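PDB 5JGF: vacuolar aminopeptidase 1, which removes N-terminal amino acids, preferably neutral or hydrophobic ones, from peptides in the yeast vacuole as a dodecameric zinc aminopeptidase, and is the major cargo of the cytoplasm-to-vacuole pathway. Local coordinates for residues V85-S90 with S338-A343; N69-I74 with F289-L294; D382-A387 with G424-D429. One frame throughout, in Å; residues are numbered along the deposited sequence.

Contact 1: residues V85-S90 with S338-A343; sequences VGVIGS and SIILSA
V85-S90 and S338-A343 pair as parallel neighbours in the central mixed sheet of the M18 aminopeptidase fold, a worked case of how two sequence-distant strands are kept in step. Amides alternate as donors from the two sides: I339 N to V85 O, V87 N to I339 O, L341 N to V87 O, G89 N to L341 O and A343 N to G89 O. The V87 N to I339 O bond, at 3.0 Å, is nearly straight (172°).

Serines close the ladder at both ends. S338 OG accepts from V85 N at 2.7 Å and bonds in turn to the carbonyl of V334, in the helix that leads into this strand. At the far end S90 OG donates to A343 O over 2.9 Å, lying in the carbonyl plane on a lone pair; a chi1 of -61°, with OG anti to its own carbonyl carbon, places the hydroxyl there. An alanine here would remove that hydroxyl and would probably leave A343 O without this donor and the strand ends less firmly tied. Nearby, water 1 donates to G89 O at 3.1 Å and to S342 OG at 2.8 Å, and S342 OG is also bonded to D429 on the next strand.

V87 and I340 lie side by side on one face, V87 CB 4.0 Å from I340 CG1. On the other, I88 CG2 rests 4.0 Å from A343 CB, while I88 and L341 meet helix 448-468. The pair leads straight into two zinc ligands, H91 at the end of its strand and D344 just beyond A343, consistent with the zinc exopeptidase fold, in which metal ligands gather near the C-terminal edge of the parallel strands.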
loop_
_atom_site.group_PDB
_atom_site.type_symbol
_atom_site.label_atom_id
_atom_site.label_comp_id
_atom_site.label_asym_id
_atom_site.label_seq_id
_atom_site.Cartn_x
_atom_site.Cartn_y
_atom_site.Cartn_z
ATOM N N VAL D 85 16.785 43.634 38.899
ATOM C CA VAL D 85 15.404 43.954 38.568
ATOM C C VAL D 85 14.519 42.728 38.789
ATOM O O VAL D 85 14.906 41.609 38.445
ATOM C CB VAL D 85 15.278 44.399 37.089
ATOM C CG1 VAL D 85 13.857 44.843 36.794
ATOM C CG2 VAL D 85 16.266 45.522 36.796
ATOM N N GLY D 86 13.348 42.946 39.385
ATOM C CA GLY D 86 12.400 41.867 39.621
ATOM C C GLY D 86 11.408 41.964 38.483
ATOM O O GLY D 86 10.629 42.916 38.418
ATOM N N VAL D 87 11.424 40.977 37.591
ATOM C CA VAL D 87 10.573 41.007 36.405
ATOM C C VAL D 87 9.564 39.881 36.218
ATOM O O VAL D 87 9.835 38.727 36.546
ATOM C CB VAL D 87 11.443 40.979 35.118
ATOM C CG1 VAL D 87 10.555 41.093 33.884
ATOM C CG2 VAL D 87 12.491 42.082 35.151
ATOM N N ILE D 88 8.400 40.232 35.682
ATOM C CA ILE D 88 7.406 39.230 35.317
ATOM C C ILE D 88 7.077 39.552 33.867
ATOM O O ILE D 88 6.627 40.657 33.551
ATOM C CB ILE D 88 6.094 39.291 36.129
ATOM C CG1 ILE D 88 6.349 38.941 37.595
ATOM C CG2 ILE D 88 5.101 38.268 35.550
ATOM C CD1 ILE D 88 5.081 38.869 38.432
ATOM N N GLY D 89 7.331 38.598 32.978
ATOM C CA GLY D 89 7.039 38.813 31.573
ATOM C C GLY D 89 5.956 37.863 31.102
ATOM O O GLY D 89 6.042 36.663 31.344
ATOM N N SER D 90 4.935 38.398 30.438
ATOM C CA SER D 90 3.830 37.584 29.936
ATOM C C SER D 90 3.404 38.103 28.570
ATOM O O SER D 90 3.849 39.171 28.141
ATOM C CB SER D 90 2.637 37.657 30.894
ATOM O OG SER D 90 2.978 37.165 32.177
ATOM N N SER D 338 19.427 40.054 38.582
ATOM C CA SER D 338 17.981 40.062 38.375
ATOM C C SER D 338 17.335 38.681 38.310
ATOM O O SER D 338 18.006 37.669 38.126
ATOM C CB SER D 338 17.646 40.807 37.078
ATOM O OG SER D 338 18.171 42.127 37.071
ATOM N N ILE D 339 16.016 38.659 38.470
ATOM C CA ILE D 339 15.234 37.431 38.378
ATOM C C ILE D 339 14.042 37.732 37.482
ATOM O O ILE D 339 13.278 38.664 37.740
ATOM C CB ILE D 339 14.707 36.951 39.757
ATOM C CG1 ILE D 339 15.849 36.354 40.588
ATOM C CG2 ILE D 339 13.604 35.905 39.555
ATOM C CD1 ILE D 339 16.486 35.109 39.982
ATOM N N ILE D 340 13.896 36.958 36.414
ATOM C CA ILE D 340 12.783 37.152 35.504
ATOM C C ILE D 340 11.838 35.966 35.608
ATOM O O ILE D 340 12.263 34.817 35.509
ATOM C CB ILE D 340 13.247 37.247 34.028
ATOM C CG1 ILE D 340 14.188 38.442 33.839
ATOM C CG2 ILE D 340 12.032 37.385 33.112
ATOM C CD1 ILE D 340 14.737 38.572 32.414
ATOM N N LEU D 341 10.562 36.243 35.844
ATOM C CA LEU D 341 9.582 35.173 35.882
ATOM C C LEU D 341 8.885 35.261 34.537
ATOM O O LEU D 341 8.222 36.253 34.242
ATOM C CB LEU D 341 8.540 35.367 36.995
ATOM C CG LEU D 341 8.962 35.331 38.468
ATOM C CD1 LEU D 341 7.713 35.246 39.343
ATOM C CD2 LEU D 341 9.865 34.133 38.730
ATOM N N SER D 342 9.080 34.248 33.702
ATOM C CA SER D 342 8.419 34.200 32.405
ATOM C C SER D 342 7.103 33.503 32.727
ATOM O O SER D 342 7.065 32.283 32.876
ATOM C CB SER D 342 9.234 33.362 31.420
ATOM O OG SER D 342 8.517 33.174 30.214
ATOM N N ALA D 343 6.035 34.284 32.860
ATOM C CA ALA D 343 4.735 33.740 33.223
ATOM C C ALA D 343 3.840 33.464 32.027
ATOM O O ALA D 343 3.282 34.382 31.429
ATOM C CB ALA D 343 4.030 34.688 34.196
HETATM O O HOH W 1 5.951 34.144 29.614
#

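Contact 2: residues N69-I74 with F289-L294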
loop_
_atom_site.group_PDB
_atom_site.type_symbol
_atom_site.label_atom_id
_atom_site.label_comp_id
_atom_site.label_asym_id
_atom_site.label_seq_id
_atom_site.Cartn_x
_atom_site.Cartn_y
_atom_site.Cartn_z
ATOM N N ASN D 69 2.147 46.272 23.288
ATOM C CA ASN D 69 3.317 45.854 24.065
ATOM C C ASN D 69 3.439 46.897 25.184
ATOM O O ASN D 69 3.718 48.066 24.918
ATOM C CB ASN D 69 4.524 45.888 23.115
ATOM C CG ASN D 69 5.829 45.397 23.737
ATOM O OD1 ASN D 69 6.892 45.605 23.149
ATOM N ND2 ASN D 69 5.764 44.741 24.890
ATOM N N LEU D 70 3.215 46.476 26.425
ATOM C CA LEU D 70 3.257 47.399 27.557
ATOM C C LEU D 70 4.221 46.983 28.656
ATOM O O LEU D 70 4.377 45.799 28.950
ATOM C CB LEU D 70 1.844 47.549 28.139
ATOM C CG LEU D 70 1.609 48.449 29.364
ATOM C CD1 LEU D 70 0.174 48.932 29.363
ATOM C CD2 LEU D 70 1.918 47.693 30.647
ATOM N N SER D 71 4.878 47.972 29.254
ATOM C CA SER D 71 5.804 47.716 30.347
ATOM C C SER D 71 5.517 48.694 31.475
ATOM O O SER D 71 5.591 49.908 31.288
ATOM C CB SER D 71 7.254 47.882 29.892
ATOM O OG SER D 71 8.143 47.605 30.964
ATOM N N ALA D 72 5.159 48.154 32.634
ATOM C CA ALA D 72 4.874 48.970 33.807
ATOM C C ALA D 72 6.016 48.709 34.770
ATOM O O ALA D 72 6.434 47.562 34.943
ATOM C CB ALA D 72 3.553 48.553 34.435
ATOM N N PHE D 73 6.536 49.762 35.391
ATOM C CA PHE D 73 7.634 49.571 36.317
ATOM C C PHE D 73 7.650 50.538 37.491
ATOM O O PHE D 73 7.078 51.629 37.435
ATOM C CB PHE D 73 8.973 49.617 35.567
ATOM C CG PHE D 73 9.198 50.877 34.767
ATOM C CD1 PHE D 73 10.047 51.875 35.240
ATOM C CD2 PHE D 73 8.599 51.046 33.521
ATOM C CE1 PHE D 73 10.304 53.021 34.478
ATOM C CE2 PHE D 73 8.848 52.187 32.753
ATOM C CZ PHE D 73 9.704 53.175 33.234
ATOM N N ILE D 74 8.298 50.095 38.561
ATOM C CA ILE D 74 8.432 50.865 39.788
ATOM C C ILE D 74 9.927 50.950 40.070
ATOM O O ILE D 74 10.593 49.926 40.232
ATOM C CB ILE D 74 7.739 50.156 40.963
ATOM C CG1 ILE D 74 6.295 49.813 40.583
ATOM C CG2 ILE D 74 7.765 51.051 42.203
ATOM C CD1 ILE D 74 5.583 48.947 41.606
ATOM N N PHE D 289 13.680 47.759 41.829
ATOM C CA PHE D 289 13.276 48.097 40.466
ATOM C C PHE D 289 12.419 46.885 40.092
ATOM O O PHE D 289 12.938 45.776 39.951
ATOM C CB PHE D 289 14.505 48.201 39.551
ATOM C CG PHE D 289 14.227 48.807 38.189
ATOM C CD1 PHE D 289 15.271 49.327 37.429
ATOM C CD2 PHE D 289 12.937 48.839 37.660
ATOM C CE1 PHE D 289 15.041 49.871 36.164
ATOM C CE2 PHE D 289 12.696 49.381 36.393
ATOM C CZ PHE D 289 13.749 49.898 35.644
ATOM N N SER D 290 11.113 47.098 39.967
ATOM C CA SER D 290 10.172 46.022 39.651
ATOM C C SER D 290 9.409 46.315 38.370
ATOM O O SER D 290 9.142 47.470 38.049
ATOM C CB SER D 290 9.166 45.857 40.797
ATOM O OG SER D 290 9.821 45.657 42.037
ATOM N N THR D 291 9.047 45.267 37.636
ATOM C CA THR D 291 8.307 45.474 36.404
ATOM C C THR D 291 7.520 44.270 35.925
ATOM O O THR D 291 7.888 43.124 36.176
ATOM C CB THR D 291 9.238 45.887 35.234
ATOM O OG1 THR D 291 8.478 45.947 34.018
ATOM C CG2 THR D 291 10.358 44.874 35.047
ATOM N N VAL D 292 6.414 44.560 35.254
ATOM C CA VAL D 292 5.602 43.541 34.618
ATOM C C VAL D 292 5.592 44.047 33.185
ATOM O O VAL D 292 5.150 45.166 32.917
ATOM C CB VAL D 292 4.152 43.493 35.128
ATOM C CG1 VAL D 292 3.314 42.613 34.190
ATOM C CG2 VAL D 292 4.110 42.921 36.533
ATOM N N THR D 293 6.123 43.251 32.268
ATOM C CA THR D 293 6.146 43.641 30.874
ATOM C C THR D 293 5.287 42.642 30.111
ATOM O O THR D 293 5.454 41.429 30.253
ATOM C CB THR D 293 7.587 43.678 30.340
ATOM O OG1 THR D 293 8.326 44.677 31.065
ATOM C CG2 THR D 293 7.606 44.035 28.859
ATOM N N LEU D 294 4.352 43.180 29.330
ATOM C CA LEU D 294 3.399 42.399 28.550
ATOM C C LEU D 294 3.742 42.479 27.068
ATOM O O LEU D 294 3.807 43.569 26.494
ATOM C CB LEU D 294 1.990 42.938 28.793
ATOM C CG LEU D 294 1.609 43.057 30.273
ATOM C CD1 LEU D 294 0.217 43.660 30.393
ATOM C CD2 LEU D 294 1.668 41.687 30.939
#
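The rings of F73 and F289 meet obliquely: F289 CE2 comes 3.8 Å from F73 CD1. At the edge of the F289 ring, in its plane, sits F73 CB, and W79 makes an edge-to-face contact with the same ring. F73 holds its ring between the backbone N and the carbonyl carbon (chi1 56°), which turns it away from the partner strand and against V316 and S320 of helix 312-324. The other flat group is the N69 amide, whose ND2 donates to L294 O at 2.8 Å; that oxygen lies close to the amide plane, although the donor stands above the plane of the carbonyl. L294 O also takes L70 N, so two donors grip it.

These are antiparallel strands within the mixed sheet, where 289-295 separates 69-76 from 86-91. L70 with L294, A72 with V292 and I74 with S290 are the hydrogen-bonded pairs, and A72 N reaches V292 O at 3.0 Å along an almost straight line (173°).

Between them, in the non-hydrogen-bonded pairs, hydroxyls crowd one face. S71 OG and T293 OG1 share a hydrogen bond of 2.9 Å, and T291 OG1 donates to A72 O at 2.8 Å from above the carbonyl plane, giving that oxygen a second donor beside V292 N. On the opposite face L70 CD2 touches L294 CD1 at 4.4 Å, and helices 25-38 and 261-278 pack against this side.

Contact 3: residues D382-A387 with G424-D429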
loop_
_atom_site.group_PDB
_atom_site.type_symbol
_atom_site.label_atom_id
_atom_site.label_comp_id
_atom_site.label_asym_id
_atom_site.label_seq_id
_atom_site.Cartn_x
_atom_site.Cartn_y
_atom_site.Cartn_z
ATOM N N ASP D 382 15.899 26.732 35.604
ATOM C CA ASP D 382 17.095 25.987 35.994
ATOM C C ASP D 382 17.008 25.574 37.465
ATOM O O ASP D 382 16.044 25.916 38.156
ATOM C CB ASP D 382 18.373 26.804 35.736
ATOM C CG ASP D 382 18.427 28.097 36.538
ATOM O OD1 ASP D 382 17.609 28.275 37.464
ATOM O OD2 ASP D 382 19.305 28.935 36.242
ATOM N N VAL D 383 18.017 24.848 37.943
ATOM C CA VAL D 383 18.012 24.354 39.318
ATOM C C VAL D 383 17.963 25.450 40.380
ATOM O O VAL D 383 17.254 25.314 41.376
ATOM C CB VAL D 383 19.224 23.412 39.577
ATOM C CG1 VAL D 383 20.527 24.195 39.565
ATOM C CG2 VAL D 383 19.031 22.669 40.891
ATOM N N VAL D 384 18.707 26.536 40.177
ATOM C CA VAL D 384 18.695 27.631 41.144
ATOM C C VAL D 384 17.340 28.336 41.121
ATOM O O VAL D 384 16.784 28.667 42.168
ATOM C CB VAL D 384 19.813 28.654 40.848
ATOM C CG1 VAL D 384 19.658 29.880 41.742
ATOM C CG2 VAL D 384 21.168 28.010 41.080
ATOM N N GLY D 385 16.807 28.556 39.922
ATOM C CA GLY D 385 15.516 29.213 39.801
ATOM C C GLY D 385 14.408 28.388 40.425
ATOM O O GLY D 385 13.472 28.931 41.015
ATOM N N THR D 386 14.503 27.069 40.292
ATOM C CA THR D 386 13.503 26.181 40.868
ATOM C C THR D 386 13.567 26.313 42.389
ATOM O O THR D 386 12.540 26.454 43.054
ATOM C CB THR D 386 13.764 24.710 40.470
ATOM O OG1 THR D 386 13.604 24.566 39.052
ATOM C CG2 THR D 386 12.792 23.777 41.179
ATOM N N ALA D 387 14.782 26.279 42.927
ATOM C CA ALA D 387 14.980 26.402 44.368
ATOM C C ALA D 387 14.464 27.747 44.875
ATOM O O ALA D 387 13.822 27.820 45.924
ATOM C CB ALA D 387 16.462 26.246 44.704
ATOM N N GLY D 424 20.577 37.943 29.981
ATOM C CA GLY D 424 21.652 37.244 30.662
ATOM C C GLY D 424 21.227 36.970 32.098
ATOM O O GLY D 424 22.004 36.456 32.902
ATOM N N ALA D 425 19.979 37.312 32.411
ATOM C CA ALA D 425 19.431 37.124 33.752
ATOM C C ALA D 425 18.770 35.766 33.944
ATOM O O ALA D 425 18.151 35.232 33.026
ATOM C CB ALA D 425 18.418 38.225 34.060
ATOM N N ARG D 426 18.905 35.215 35.146
ATOM C CA ARG D 426 18.284 33.938 35.465
ATOM C C ARG D 426 16.783 34.118 35.258
ATOM O O ARG D 426 16.168 35.040 35.805
ATOM C CB ARG D 426 18.598 33.545 36.909
ATOM C CG ARG D 426 17.872 32.304 37.389
ATOM C CD ARG D 426 18.575 31.689 38.586
ATOM N NE ARG D 426 19.720 30.868 38.194
ATOM C CZ ARG D 426 20.958 31.039 38.648
ATOM N NH1 ARG D 426 21.930 30.236 38.241
ATOM N NH2 ARG D 426 21.231 32.022 39.499
ATOM N N THR D 427 16.202 33.234 34.456
ATOM C CA THR D 427 14.787 33.309 34.124
ATOM C C THR D 427 14.075 32.016 34.498
ATOM O O THR D 427 14.598 30.923 34.279
ATOM C CB THR D 427 14.627 33.575 32.615
ATOM O OG1 THR D 427 15.268 34.817 32.289
ATOM C CG2 THR D 427 13.158 33.627 32.214
ATOM N N ILE D 428 12.880 32.153 35.062
ATOM C CA ILE D 428 12.094 31.007 35.491
ATOM C C ILE D 428 10.759 30.961 34.762
ATOM O O ILE D 428 9.961 31.897 34.851
ATOM C CB ILE D 428 11.830 31.082 37.010
ATOM C CG1 ILE D 428 13.163 31.253 37.744
ATOM C CG2 ILE D 428 11.104 29.825 37.489
ATOM C CD1 ILE D 428 13.052 31.982 39.059
ATOM N N ASP D 429 10.522 29.879 34.028
ATOM C CA ASP D 429 9.263 29.722 33.315
ATOM C C ASP D 429 8.263 29.037 34.233
ATOM O O ASP D 429 8.536 27.975 34.788
ATOM C CB ASP D 429 9.464 28.893 32.040
ATOM C CG ASP D 429 9.865 29.747 30.848
ATOM O OD1 ASP D 429 9.000 30.478 30.317
ATOM O OD2 ASP D 429 11.043 29.690 30.448
HETATM O O HOH W 2 15.438 29.422 36.464
#
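Helix 383-387 passes over strand 426-429 with an axis separation of 8.1 Å and 63° between their directions, and the backbones come nearest at G385 and I428. G385 makes this close approach possible: a CB there would clash with I428 CG1. In its absence, I428 CD1 reaches the helix backbone, 3.6 Å from G385 O.

The first turn of the helix is capped by D382, whose two carboxylate oxygens divide the work. OD1 accepts from G385 N at 2.6 Å, the N-cap bond, while OD2 offers its syn lone pair to R426 NE at 2.8 Å in a nearly straight salt bridge (174°). The arginine meets that oxygen in its own guanidinium plane, yet the two flat groups are turned 50° against each other. Helix start and arginine together would be expected to favour the ionised carboxylate. Helix 383-396 thus packs by its N-terminal end on strand 426-434 of the α/β core, and water 2 joins the two by accepting from D382 N and donating to T427 O.

The R426 chain bends at chi3, which lays one face of its guanidinium against V384, the two side chains crossing at about a right angle. V384 CB stands over the centre of that face, 3.4 Å from R426 CZ, and its methyls spread toward the terminal nitrogens, CG1 lying 3.5 Å from NH2. The guanidinium also reaches the subunit interface: R426 NH1 is hydrogen-bonded to N66 OD1 of a neighbouring subunit, and R305 of that same subunit, a like charge lying close by, bonds to G424 O.

In the fold
The three contacts step across one mixed sheet in the order 69-76, 289-295, 86-91, 339-347, 426-434. Contact 2 adjoins contact 1, their centres about 9 Å apart, through G86 N to F289 O, a probable hydrogen bond of 2.9 Å. Contact 3 flanks its other side, about 10 Å centre to centre, where S342 N probably bonds to I428 O (2.8 Å). Contacts 2 and 3, centres about 19 Å apart, do not touch. The zinc site lies nearer contact 1 than contact 2: the S90 side chain is about 8 Å from a zinc ion, that of L294 about 11 Å. In contact 3, at a subunit boundary, I428 lies about 11 Å from zinc ligand D344, side chain to side chain.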